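Local structure of putative pyridoxal phosphate-dependent transferase (4DQ6) at residues E227-P236 with S247-D257; I162-P173 with H196-S207. The protein is probably a transferase that works with pyridoxal phosphate and belongs to the class I and II aminotransferase family. All blocks are in the same frame, centred on the assembly; numbering follows the deposited sequence. Where two conformers were deposited one is given.

Interaction 1. Residues E227-P236 with S247-D257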
loop_
_atom_site.group_PDB
_atom_site.type_symbol
_atom_site.label_atom_id
_atom_site.label_comp_id
_atom_site.label_asym_id
_atom_site.label_seq_id
_atom_site.Cartn_x
_atom_site.Cartn_y
_atom_site.Cartn_z
ATOM N N GLU A 227 4.058 2.474 -28.435
ATOM C CA GLU A 227 4.553 1.650 -27.331
ATOM C C GLU A 227 5.707 2.337 -26.614
ATOM O O GLU A 227 5.783 2.312 -25.397
ATOM C CB GLU A 227 4.978 0.270 -27.859
ATOM C CG GLU A 227 5.664 -0.646 -26.858
ATOM C CD GLU A 227 6.130 -1.939 -27.494
ATOM O OE1 GLU A 227 5.236 -2.778 -27.752
ATOM O OE2 GLU A 227 7.372 -2.106 -27.734
ATOM N N LYS A 228 6.595 2.965 -27.383
ATOM C CA LYS A 228 7.724 3.626 -26.779
ATOM C C LYS A 228 7.410 4.972 -26.135
ATOM O O LYS A 228 8.206 5.477 -25.328
ATOM C CB LYS A 228 8.867 3.717 -27.805
ATOM C CG LYS A 228 9.487 2.338 -28.099
ATOM C CD LYS A 228 9.882 1.500 -26.846
ATOM C CE LYS A 228 9.579 0.001 -27.037
ATOM N NZ LYS A 228 10.101 -0.928 -25.962
ATOM N N ASN A 229 6.251 5.546 -26.428
ATOM C CA ASN A 229 5.922 6.839 -25.888
ATOM C C ASN A 229 4.758 6.814 -24.879
ATOM O O ASN A 229 4.234 7.866 -24.555
ATOM C CB ASN A 229 5.545 7.779 -27.008
ATOM C CG ASN A 229 5.679 9.257 -26.614
ATOM O OD1 ASN A 229 6.582 9.647 -25.889
ATOM N ND2 ASN A 229 4.694 10.044 -26.993
ATOM N N THR A 230 4.323 5.628 -24.487
ATOM C CA THR A 230 3.114 5.453 -23.637
ATOM C C THR A 230 3.453 4.567 -22.436
ATOM O O THR A 230 4.020 3.496 -22.588
ATOM C CB THR A 230 1.990 4.819 -24.454
ATOM O OG1 THR A 230 1.805 5.589 -25.660
ATOM C CG2 THR A 230 0.663 4.754 -23.644
ATOM N N ILE A 231 3.097 5.027 -21.238
ATOM C CA ILE A 231 3.154 4.233 -20.013
ATOM C C ILE A 231 1.686 3.976 -19.637
ATOM O O ILE A 231 0.882 4.890 -19.717
ATOM C CB ILE A 231 3.858 5.047 -18.923
ATOM C CG1 ILE A 231 5.323 5.252 -19.332
ATOM C CG2 ILE A 231 3.768 4.386 -17.551
ATOM C CD1 ILE A 231 6.110 6.279 -18.502
ATOM N N THR A 232 1.359 2.740 -19.298
ATOM C CA THR A 232 -0.037 2.310 -19.097
ATOM C C THR A 232 -0.314 1.776 -17.721
ATOM O O THR A 232 0.450 0.952 -17.197
ATOM C CB THR A 232 -0.385 1.200 -20.093
ATOM O OG1 THR A 232 -0.017 1.625 -21.435
ATOM C CG2 THR A 232 -1.843 0.896 -20.134
ATOM N N CYS A 233 -1.364 2.283 -17.084
ATOM C CA CYS A 233 -1.796 1.815 -15.772
ATOM C C CYS A 233 -3.095 1.028 -15.953
ATOM O O CYS A 233 -4.001 1.507 -16.623
ATOM C CB CYS A 233 -2.062 2.943 -14.818
ATOM S SG CYS A 233 -0.623 3.958 -14.505
ATOM N N MET A 234 -3.137 -0.177 -15.388
ATOM C CA MET A 234 -4.311 -1.088 -15.395
ATOM C C MET A 234 -4.413 -1.763 -14.052
ATOM O O MET A 234 -3.493 -1.677 -13.252
ATOM C CB MET A 234 -4.253 -2.109 -16.497
ATOM C CG MET A 234 -4.455 -1.523 -17.931
ATOM S SD MET A 234 -4.078 -2.820 -19.157
ATOM C CE MET A 234 -4.809 -2.136 -20.677
ATOM N N ALA A 235 -5.517 -2.470 -13.799
ATOM C CA ALA A 235 -5.672 -3.108 -12.501
ATOM C C ALA A 235 -6.823 -4.088 -12.645
ATOM O O ALA A 235 -7.671 -3.897 -13.511
ATOM C CB ALA A 235 -6.044 -2.107 -11.422
ATOM N N PRO A 236 -6.923 -5.106 -11.767
ATOM C CA PRO A 236 -8.115 -5.926 -11.676
ATOM C C PRO A 236 -9.232 -5.324 -10.851
ATOM O O PRO A 236 -10.308 -5.922 -10.755
ATOM C CB PRO A 236 -7.584 -7.156 -11.000
ATOM C CG PRO A 236 -6.559 -6.678 -10.064
ATOM C CD PRO A 236 -5.872 -5.602 -10.871
ATOM N N SER A 247 -4.494 -3.586 -5.669
ATOM C CA SER A 247 -3.581 -4.177 -6.640
ATOM C C SER A 247 -3.707 -3.429 -7.914
ATOM O O SER A 247 -4.810 -3.245 -8.419
ATOM C CB SER A 247 -4.040 -5.617 -6.900
ATOM O OG SER A 247 -3.343 -6.273 -7.979
ATOM N N SER A 248 -2.576 -3.028 -8.522
ATOM C CA SER A 248 -2.604 -2.465 -9.843
ATOM C C SER A 248 -1.207 -2.696 -10.437
ATOM O O SER A 248 -0.281 -3.182 -9.776
ATOM C CB SER A 248 -2.964 -1.015 -9.823
ATOM O OG SER A 248 -1.890 -0.244 -9.356
ATOM N N TYR A 249 -1.059 -2.384 -11.710
ATOM C CA TYR A 249 0.216 -2.548 -12.387
ATOM C C TYR A 249 0.412 -1.435 -13.404
ATOM O O TYR A 249 -0.558 -0.844 -13.874
ATOM C CB TYR A 249 0.368 -3.956 -12.997
ATOM C CG TYR A 249 -0.752 -4.361 -13.917
ATOM C CD1 TYR A 249 -1.876 -5.012 -13.381
ATOM C CD2 TYR A 249 -0.730 -4.130 -15.311
ATOM C CE1 TYR A 249 -2.920 -5.430 -14.159
ATOM C CE2 TYR A 249 -1.808 -4.566 -16.102
ATOM C CZ TYR A 249 -2.900 -5.182 -15.504
ATOM O OH TYR A 249 -3.942 -5.590 -16.315
ATOM N N VAL A 250 1.682 -1.181 -13.727
ATOM C CA VAL A 250 2.086 -0.261 -14.726
ATOM C C VAL A 250 2.874 -1.025 -15.759
ATOM O O VAL A 250 3.732 -1.863 -15.424
ATOM C CB VAL A 250 2.947 0.793 -14.026
ATOM C CG1 VAL A 250 3.156 1.974 -14.984
ATOM C CG2 VAL A 250 2.326 1.334 -12.755
ATOM N N VAL A 251 2.682 -0.632 -17.015
ATOM C CA VAL A 251 3.348 -1.294 -18.129
ATOM C C VAL A 251 4.326 -0.247 -18.682
ATOM O O VAL A 251 3.878 0.799 -19.265
ATOM C CB VAL A 251 2.409 -1.757 -19.249
ATOM C CG1 VAL A 251 3.228 -2.419 -20.341
ATOM C CG2 VAL A 251 1.323 -2.677 -18.673
ATOM N N LEU A 252 5.634 -0.515 -18.586
ATOM C CA LEU A 252 6.649 0.461 -19.049
ATOM C C LEU A 252 7.617 -0.248 -20.036
ATOM O O LEU A 252 8.597 -0.864 -19.653
ATOM C CB LEU A 252 7.363 1.062 -17.857
ATOM C CG LEU A 252 6.564 1.563 -16.687
ATOM C CD1 LEU A 252 6.527 0.511 -15.561
ATOM C CD2 LEU A 252 7.140 2.879 -16.194
ATOM N N PRO A 253 7.308 -0.129 -21.335
ATOM C CA PRO A 253 8.141 -0.766 -22.376
ATOM C C PRO A 253 9.522 -0.144 -22.535
ATOM O O PRO A 253 10.398 -0.784 -23.096
ATOM C CB PRO A 253 7.298 -0.581 -23.650
ATOM C CG PRO A 253 5.903 -0.404 -23.157
ATOM C CD PRO A 253 6.062 0.413 -21.906
ATOM N N ASP A 254 9.706 1.083 -22.086
ATOM C CA ASP A 254 11.021 1.731 -22.148
ATOM C C ASP A 254 11.768 1.469 -20.843
ATOM O O ASP A 254 11.320 1.834 -19.759
ATOM C CB ASP A 254 10.838 3.218 -22.444
ATOM C CG ASP A 254 12.158 3.954 -22.583
ATOM O OD1 ASP A 254 13.103 3.666 -21.870
ATOM O OD2 ASP A 254 12.269 4.847 -23.434
ATOM N N GLU A 255 12.905 0.797 -20.927
ATOM C CA GLU A 255 13.628 0.422 -19.715
ATOM C C GLU A 255 14.055 1.603 -18.844
ATOM O O GLU A 255 14.220 1.462 -17.644
ATOM C CB GLU A 255 14.822 -0.485 -19.990
ATOM C CG GLU A 255 15.860 0.046 -20.918
ATOM C CD GLU A 255 16.605 -1.122 -21.545
ATOM O OE1 GLU A 255 16.949 -2.069 -20.776
ATOM O OE2 GLU A 255 16.827 -1.099 -22.785
ATOM N N LYS A 256 14.248 2.768 -19.440
ATOM C CA LYS A 256 14.617 3.959 -18.638
ATOM C C LYS A 256 13.484 4.493 -17.781
ATOM O O LYS A 256 13.714 4.910 -16.655
ATOM C CB LYS A 256 15.109 5.095 -19.503
ATOM C CG LYS A 256 16.350 4.757 -20.283
ATOM C CD LYS A 256 16.743 5.934 -21.153
ATOM C CE LYS A 256 17.205 7.140 -20.334
ATOM N NZ LYS A 256 18.148 7.989 -21.140
ATOM N N ASP A 257 12.277 4.442 -18.331
ATOM C CA ASP A 257 11.048 4.683 -17.539
ATOM C C ASP A 257 10.830 3.639 -16.458
ATOM O O ASP A 257 10.470 3.987 -15.306
ATOM C CB ASP A 257 9.808 4.683 -18.434
ATOM C CG ASP A 257 9.770 5.810 -19.422
ATOM O OD1 ASP A 257 10.438 6.904 -19.258
ATOM O OD2 ASP A 257 8.982 5.638 -20.383
HETATM O O HOH W 1 2.645 0.959 -21.851
#
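Two neighbouring antiparallel strands of the central mixed sheet, 230-234 and 248-251, meet here through T232 opposite V251 and M234 opposite Y249. Each of these is a hydrogen-bonded pair. In the first, V251 N lies 2.7 Å from T232 O. The return bond is longer, with T232 N 3.2 Å from V251 O. The C233-V250 pair between them is non-hydrogen-bonded.

The ring of Y249 crosses to the partner strand. With chi1 at 54°, CG sits between the backbone N and the carbonyl carbon, which folds the ring back across M234. One ring face therefore lies over M234 O, off-centre toward the rim, while M234 CB packs 3.5 Å from Y249 CE2. M234 SD makes an oblique Met-aromatic contact, and Y249 OH is bonded to Y285 of helix 275-287. On the sheet face that carries C233 and V250, I231 CG2 reaches V250 CG1 at 3.6 Å and also touches L252 CD2; I231, C233 and V250 pack on helix 99-110.

At the T230-T232 end of the ladder a water donates to T230 O, accepts from T232 OG1 and adds a second bond to V251 O. Past the strand ends, P253 packs its ring against E227, with P253 CG 3.5 Å from E227 O. K228, bent at chi2 and chi3, brings NZ to 2.9 Å from P253 O, arriving from above the carbonyl plane.

The chemistry is thus divided: backbone bonds fix the strand register, an aromatic ring spans the join at one end, and a lysine and a water satisfy carbonyl oxygens toward the other.

Interaction 2. Residues I162-P173 with H196-S207; sequences IKDVKLFILCNP and HNVKIISDEIHS. With PLP (pyridoxal-5'-phosphate), chain C.
I162 and H196 meet at one end of the contact because chi1 of I162, at -152°, turns CG1 away from the backbone N and swings CG2 over the imidazole. CG2 lies 3.4 Å from the ring centroid and almost on its normal, a CH-pi contact. At the other end N172 also has its side chain anti to the backbone N (chi1 175°), which lays it alongside E204. The two point the same way with amide and carboxylate planes nearly perpendicular, and the bond from N172 ND2 to E204 OE2, 3.2 Å, is weak. E204 OE2 is gripped further by S202 OG at 2.6 Å, through its anti lone pair, and by M219 N, while N172 ND2 also reaches I217 O.

Between these ends the parallel strands 165-171 and 199-203 pair from L167-K199 to C171-D203. Six backbone bonds alternate between them, from K199 N to K166 O through to N172 N to D203 O. V198 CG1 packs against F168 CB, and L167 CD2 against K199 CB at 3.6 Å.

At and just past the C-terminal end of strand 199-203 the chain lines the pyridoxal-5'-phosphate pocket. D203 OD1 accepts from I205 N, an Asx turn that steadies the carboxylate, and D203 OD2 comes within 2.5 Å of the ligand N1. H206 NE2 is hydrogen-bonded to the ligand O3 at 2.7 Å.

This is the beta-alpha-beta crossover through helix 183-195, with ligand-binding residues gathered at the C-terminal ends of its parallel strands, as in fold type I pyridoxal-phosphate enzymes.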
loop_
_atom_site.group_PDB
_atom_site.type_symbol
_atom_site.label_atom_id
_atom_site.label_comp_id
_atom_site.label_asym_id
_atom_site.label_seq_id
_atom_site.Cartn_x
_atom_site.Cartn_y
_atom_site.Cartn_z
ATOM N N ILE A 162 -0.293 22.890 -26.365
ATOM C CA ILE A 162 0.755 21.857 -26.226
ATOM C C ILE A 162 2.139 22.398 -25.863
ATOM O O ILE A 162 2.958 21.655 -25.289
ATOM C CB ILE A 162 0.893 20.999 -27.514
ATOM C CG1 ILE A 162 1.401 19.591 -27.199
ATOM C CG2 ILE A 162 1.842 21.629 -28.516
ATOM C CD1 ILE A 162 0.469 18.718 -26.409
ATOM N N LYS A 163 2.416 23.651 -26.197
ATOM C CA LYS A 163 3.812 24.115 -26.046
ATOM C C LYS A 163 4.336 23.927 -24.608
ATOM O O LYS A 163 3.778 24.478 -23.622
ATOM C CB LYS A 163 4.015 25.566 -26.500
ATOM C CG LYS A 163 5.494 26.039 -26.474
ATOM C CD LYS A 163 5.730 27.436 -27.018
ATOM C CE LYS A 163 7.163 27.825 -26.716
ATOM N NZ LYS A 163 7.753 28.654 -27.782
ATOM N N ASP A 164 5.482 23.250 -24.540
ATOM C CA ASP A 164 6.202 22.926 -23.283
ATOM C C ASP A 164 5.491 21.928 -22.352
ATOM O O ASP A 164 5.978 21.725 -21.277
ATOM C CB ASP A 164 6.568 24.182 -22.484
ATOM C CG ASP A 164 7.585 25.073 -23.207
ATOM O OD1 ASP A 164 8.516 24.556 -23.912
ATOM O OD2 ASP A 164 7.444 26.306 -23.039
ATOM N N VAL A 165 4.358 21.330 -22.751
ATOM C CA VAL A 165 3.767 20.262 -21.983
ATOM C C VAL A 165 4.742 19.103 -22.018
ATOM O O VAL A 165 5.303 18.749 -23.076
ATOM C CB VAL A 165 2.420 19.891 -22.610
ATOM C CG1 VAL A 165 1.865 18.587 -22.017
ATOM C CG2 VAL A 165 1.430 20.982 -22.350
ATOM N N LYS A 166 4.908 18.443 -20.864
ATOM C CA LYS A 166 5.827 17.349 -20.770
ATOM C C LYS A 166 5.127 16.026 -20.826
ATOM O O LYS A 166 5.669 15.055 -21.321
ATOM C CB LYS A 166 6.597 17.472 -19.461
ATOM C CG LYS A 166 7.359 18.796 -19.379
ATOM C CD LYS A 166 8.385 18.977 -20.496
ATOM C CE LYS A 166 9.166 20.284 -20.392
ATOM N NZ LYS A 166 10.206 20.392 -21.458
ATOM N N LEU A 167 3.918 16.019 -20.296
ATOM C CA LEU A 167 3.142 14.759 -20.113
ATOM C C LEU A 167 1.689 15.020 -20.424
ATOM O O LEU A 167 1.180 16.118 -20.163
ATOM C CB LEU A 167 3.149 14.147 -18.639
ATOM C CG LEU A 167 4.474 13.730 -18.006
ATOM C CD1 LEU A 167 4.308 13.280 -16.540
ATOM C CD2 LEU A 167 5.068 12.583 -18.825
ATOM N N PHE A 168 1.021 13.968 -20.923
ATOM C CA PHE A 168 -0.396 13.973 -21.187
ATOM C C PHE A 168 -0.997 12.810 -20.456
ATOM O O PHE A 168 -0.515 11.658 -20.656
ATOM C CB PHE A 168 -0.648 13.897 -22.719
ATOM C CG PHE A 168 -2.106 14.040 -23.110
ATOM C CD1 PHE A 168 -2.990 12.990 -22.885
ATOM C CD2 PHE A 168 -2.591 15.235 -23.736
ATOM C CE1 PHE A 168 -4.315 13.124 -23.259
ATOM C CE2 PHE A 168 -3.933 15.360 -24.073
ATOM C CZ PHE A 168 -4.779 14.293 -23.827
ATOM N N ILE A 169 -2.001 13.096 -19.621
ATOM C CA ILE A 169 -2.621 11.991 -18.894
ATOM C C ILE A 169 -3.975 11.698 -19.578
ATOM O O ILE A 169 -4.863 12.571 -19.591
ATOM C CB ILE A 169 -2.822 12.267 -17.372
ATOM C CG1 ILE A 169 -1.589 12.859 -16.702
ATOM C CG2 ILE A 169 -3.281 10.963 -16.662
ATOM C CD1 ILE A 169 -1.712 13.086 -15.202
ATOM N N LEU A 170 -4.091 10.495 -20.144
ATOM C CA LEU A 170 -5.200 10.113 -20.968
ATOM C C LEU A 170 -6.020 9.134 -20.095
ATOM O O LEU A 170 -5.462 8.250 -19.356
ATOM C CB LEU A 170 -4.740 9.379 -22.233
ATOM C CG LEU A 170 -5.723 8.482 -23.001
ATOM C CD1 LEU A 170 -6.733 9.400 -23.685
ATOM C CD2 LEU A 170 -5.021 7.607 -24.013
ATOM N N CYS A 171 -7.360 9.276 -20.108
ATOM C CA CYS A 171 -8.248 8.300 -19.506
ATOM C C CYS A 171 -8.937 7.483 -20.590
ATOM O O CYS A 171 -9.640 8.054 -21.402
ATOM C CB CYS A 171 -9.275 9.055 -18.649
ATOM S SG CYS A 171 -10.090 8.084 -17.371
ATOM N N ASN A 172 -8.741 6.147 -20.592
ATOM C CA ASN A 172 -9.216 5.262 -21.676
ATOM C C ASN A 172 -9.568 3.907 -21.172
ATOM O O ASN A 172 -8.684 3.140 -20.960
ATOM C CB ASN A 172 -8.046 5.227 -22.715
ATOM C CG ASN A 172 -8.230 4.286 -23.888
ATOM O OD1 ASN A 172 -9.275 4.252 -24.446
ATOM N ND2 ASN A 172 -7.116 3.597 -24.333
ATOM N N PRO A 173 -10.871 3.617 -21.024
ATOM C CA PRO A 173 -12.034 4.473 -21.253
ATOM C C PRO A 173 -12.092 5.717 -20.359
ATOM O O PRO A 173 -11.522 5.719 -19.250
ATOM C CB PRO A 173 -13.225 3.566 -20.914
ATOM C CG PRO A 173 -12.701 2.181 -20.995
ATOM C CD PRO A 173 -11.261 2.236 -20.653
ATOM N N HIS A 196 5.352 16.473 -30.509
ATOM C CA HIS A 196 5.743 17.513 -29.583
ATOM C C HIS A 196 6.532 16.986 -28.419
ATOM O O HIS A 196 6.772 17.699 -27.472
ATOM C CB HIS A 196 4.542 18.301 -29.092
ATOM C CG HIS A 196 3.918 19.185 -30.154
ATOM N ND1 HIS A 196 4.463 20.376 -30.538
ATOM C CD2 HIS A 196 2.785 18.993 -30.942
ATOM C CE1 HIS A 196 3.680 20.919 -31.496
ATOM N NE2 HIS A 196 2.643 20.072 -31.726
ATOM N N ASN A 197 6.976 15.747 -28.528
ATOM C CA ASN A 197 7.768 15.070 -27.510
ATOM C C ASN A 197 7.092 15.068 -26.148
ATOM O O ASN A 197 7.734 15.367 -25.136
ATOM C CB ASN A 197 9.168 15.677 -27.393
ATOM C CG ASN A 197 9.961 15.589 -28.695
ATOM O OD1 ASN A 197 10.203 16.604 -29.361
ATOM N ND2 ASN A 197 10.386 14.371 -29.059
ATOM N N VAL A 198 5.803 14.707 -26.142
ATOM C CA VAL A 198 4.984 14.696 -24.930
ATOM C C VAL A 198 4.767 13.221 -24.696
ATOM O O VAL A 198 4.272 12.499 -25.595
ATOM C CB VAL A 198 3.598 15.344 -25.075
ATOM C CG1 VAL A 198 2.738 15.216 -23.817
ATOM C CG2 VAL A 198 3.703 16.819 -25.403
ATOM N N LYS A 199 5.180 12.759 -23.519
ATOM C CA LYS A 199 4.954 11.399 -23.121
ATOM C C LYS A 199 3.497 11.229 -22.648
ATOM O O LYS A 199 2.974 12.098 -22.019
ATOM C CB LYS A 199 5.903 10.998 -21.988
ATOM C CG LYS A 199 5.889 9.496 -21.716
ATOM C CD LYS A 199 6.991 8.779 -22.520
ATOM C CE LYS A 199 7.322 7.403 -21.933
ATOM N NZ LYS A 199 8.536 6.751 -22.553
ATOM N N ILE A 200 2.908 10.121 -23.017
ATOM C CA ILE A 200 1.534 9.770 -22.580
ATOM C C ILE A 200 1.498 8.781 -21.446
ATOM O O ILE A 200 2.172 7.732 -21.529
ATOM C CB ILE A 200 0.660 9.202 -23.735
ATOM C CG1 ILE A 200 0.651 10.219 -24.907
ATOM C CG2 ILE A 200 -0.773 8.866 -23.216
ATOM C CD1 ILE A 200 -0.329 9.885 -26.010
ATOM N N ILE A 201 0.758 9.133 -20.382
ATOM C CA ILE A 201 0.451 8.173 -19.329
ATOM C C ILE A 201 -1.027 7.828 -19.518
ATOM O O ILE A 201 -1.875 8.674 -19.466
ATOM C CB ILE A 201 0.656 8.746 -17.933
ATOM C CG1 ILE A 201 2.133 9.008 -17.616
ATOM C CG2 ILE A 201 0.104 7.748 -16.911
ATOM C CD1 ILE A 201 2.327 9.746 -16.306
ATOM N N SER A 202 -1.329 6.580 -19.828
ATOM C CA SER A 202 -2.694 6.196 -20.142
ATOM C C SER A 202 -3.280 5.404 -18.990
ATOM O O SER A 202 -2.816 4.274 -18.728
ATOM C CB SER A 202 -2.704 5.382 -21.416
ATOM O OG SER A 202 -4.038 5.116 -21.859
ATOM N N ASP A 203 -4.310 5.951 -18.320
ATOM C CA ASP A 203 -5.025 5.262 -17.278
ATOM C C ASP A 203 -6.139 4.450 -17.929
ATOM O O ASP A 203 -7.185 4.977 -18.304
ATOM C CB ASP A 203 -5.584 6.293 -16.296
ATOM C CG ASP A 203 -6.379 5.717 -15.175
ATOM O OD1 ASP A 203 -6.666 4.520 -15.185
ATOM O OD2 ASP A 203 -6.690 6.482 -14.243
ATOM N N GLU A 204 -5.929 3.130 -17.908
ATOM C CA GLU A 204 -6.788 2.252 -18.632
ATOM C C GLU A 204 -7.439 1.336 -17.612
ATOM O O GLU A 204 -7.777 0.128 -17.904
ATOM C CB GLU A 204 -6.034 1.553 -19.787
ATOM C CG GLU A 204 -5.443 2.524 -20.782
ATOM C CD GLU A 204 -4.875 1.913 -22.038
ATOM O OE1 GLU A 204 -4.971 0.687 -22.250
ATOM O OE2 GLU A 204 -4.387 2.731 -22.885
ATOM N N ILE A 205 -7.684 1.907 -16.434
ATOM C CA ILE A 205 -8.203 1.049 -15.375
ATOM C C ILE A 205 -9.586 0.476 -15.774
ATOM O O ILE A 205 -9.944 -0.646 -15.345
ATOM C CB ILE A 205 -8.257 1.721 -14.016
ATOM C CG1 ILE A 205 -8.462 0.659 -12.882
ATOM C CG2 ILE A 205 -9.356 2.740 -13.979
ATOM C CD1 ILE A 205 -8.344 1.235 -11.475
ATOM N N HIS A 206 -10.394 1.163 -16.562
ATOM C CA HIS A 206 -11.736 0.620 -16.938
ATOM C C HIS A 206 -11.710 -0.245 -18.186
ATOM O O HIS A 206 -12.756 -0.511 -18.796
ATOM C CB HIS A 206 -12.756 1.739 -17.146
ATOM C CG HIS A 206 -12.985 2.625 -15.958
ATOM N ND1 HIS A 206 -13.970 2.343 -15.010
ATOM C CD2 HIS A 206 -12.316 3.757 -15.519
ATOM C CE1 HIS A 206 -13.925 3.291 -14.062
ATOM N NE2 HIS A 206 -12.896 4.154 -14.350
ATOM N N SER A 207 -10.546 -0.762 -18.553
ATOM C CA SER A 207 -10.285 -1.363 -19.870
ATOM C C SER A 207 -11.085 -2.646 -20.114
ATOM O O SER A 207 -11.353 -3.018 -21.249
ATOM C CB SER A 207 -8.798 -1.703 -20.017
ATOM O OG SER A 207 -8.364 -2.552 -18.958
HETATM N N1 PLP C . -8.385 5.810 -12.509
HETATM C C2 PLP C . -9.688 6.005 -12.897
HETATM C C2A PLP C . -10.091 6.630 -14.198
HETATM C C3 PLP C . -10.782 5.591 -12.047
HETATM O O3 PLP C . -12.041 5.798 -12.406
HETATM C C4 PLP C . -10.477 4.960 -10.772
HETATM C C4A PLP C . -11.571 4.558 -9.818
HETATM C C5 PLP C . -9.073 4.781 -10.438
HETATM C C6 PLP C . -8.069 5.229 -11.328
HETATM C C5A PLP C . -8.746 4.103 -9.145
HETATM O O4P PLP C . -7.470 4.546 -8.825
HETATM P P PLP C . -6.739 3.759 -7.612
HETATM O O1P PLP C . -6.274 2.485 -8.226
HETATM O O2P PLP C . -5.632 4.822 -7.236
HETATM O O3P PLP C . -7.897 3.516 -6.596
HETATM O O HOH W 2 7.613 18.518 -24.489
HETATM O O HOH W 3 8.184 14.044 -22.623
HETATM O O HOH W 4 -9.873 3.917 -17.745
#

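In the fold
Both contacts belong to the same seven-stranded mixed sheet, and their centres are 12 Å apart. The order across their four strands is 165-171, 199-203, 230-234, 248-251, with the sole change to antiparallel pairing among them falling within interaction 1. Along the chain they come in series, interaction 2 closing before helix 224-228 leads into interaction 1. The backbones of 199-203 and 230-234 pair in the sheet, probably through S202 N and I231 O; a salt bridge from K199 to D257 adds a second tie, and M234 packs on E204. Both reach the pyridoxal-5'-phosphate pocket: interaction 2 supplies C171, D203, I205 and H206, while in interaction 1 the S248 side chain lies about 5 Å from the ligand.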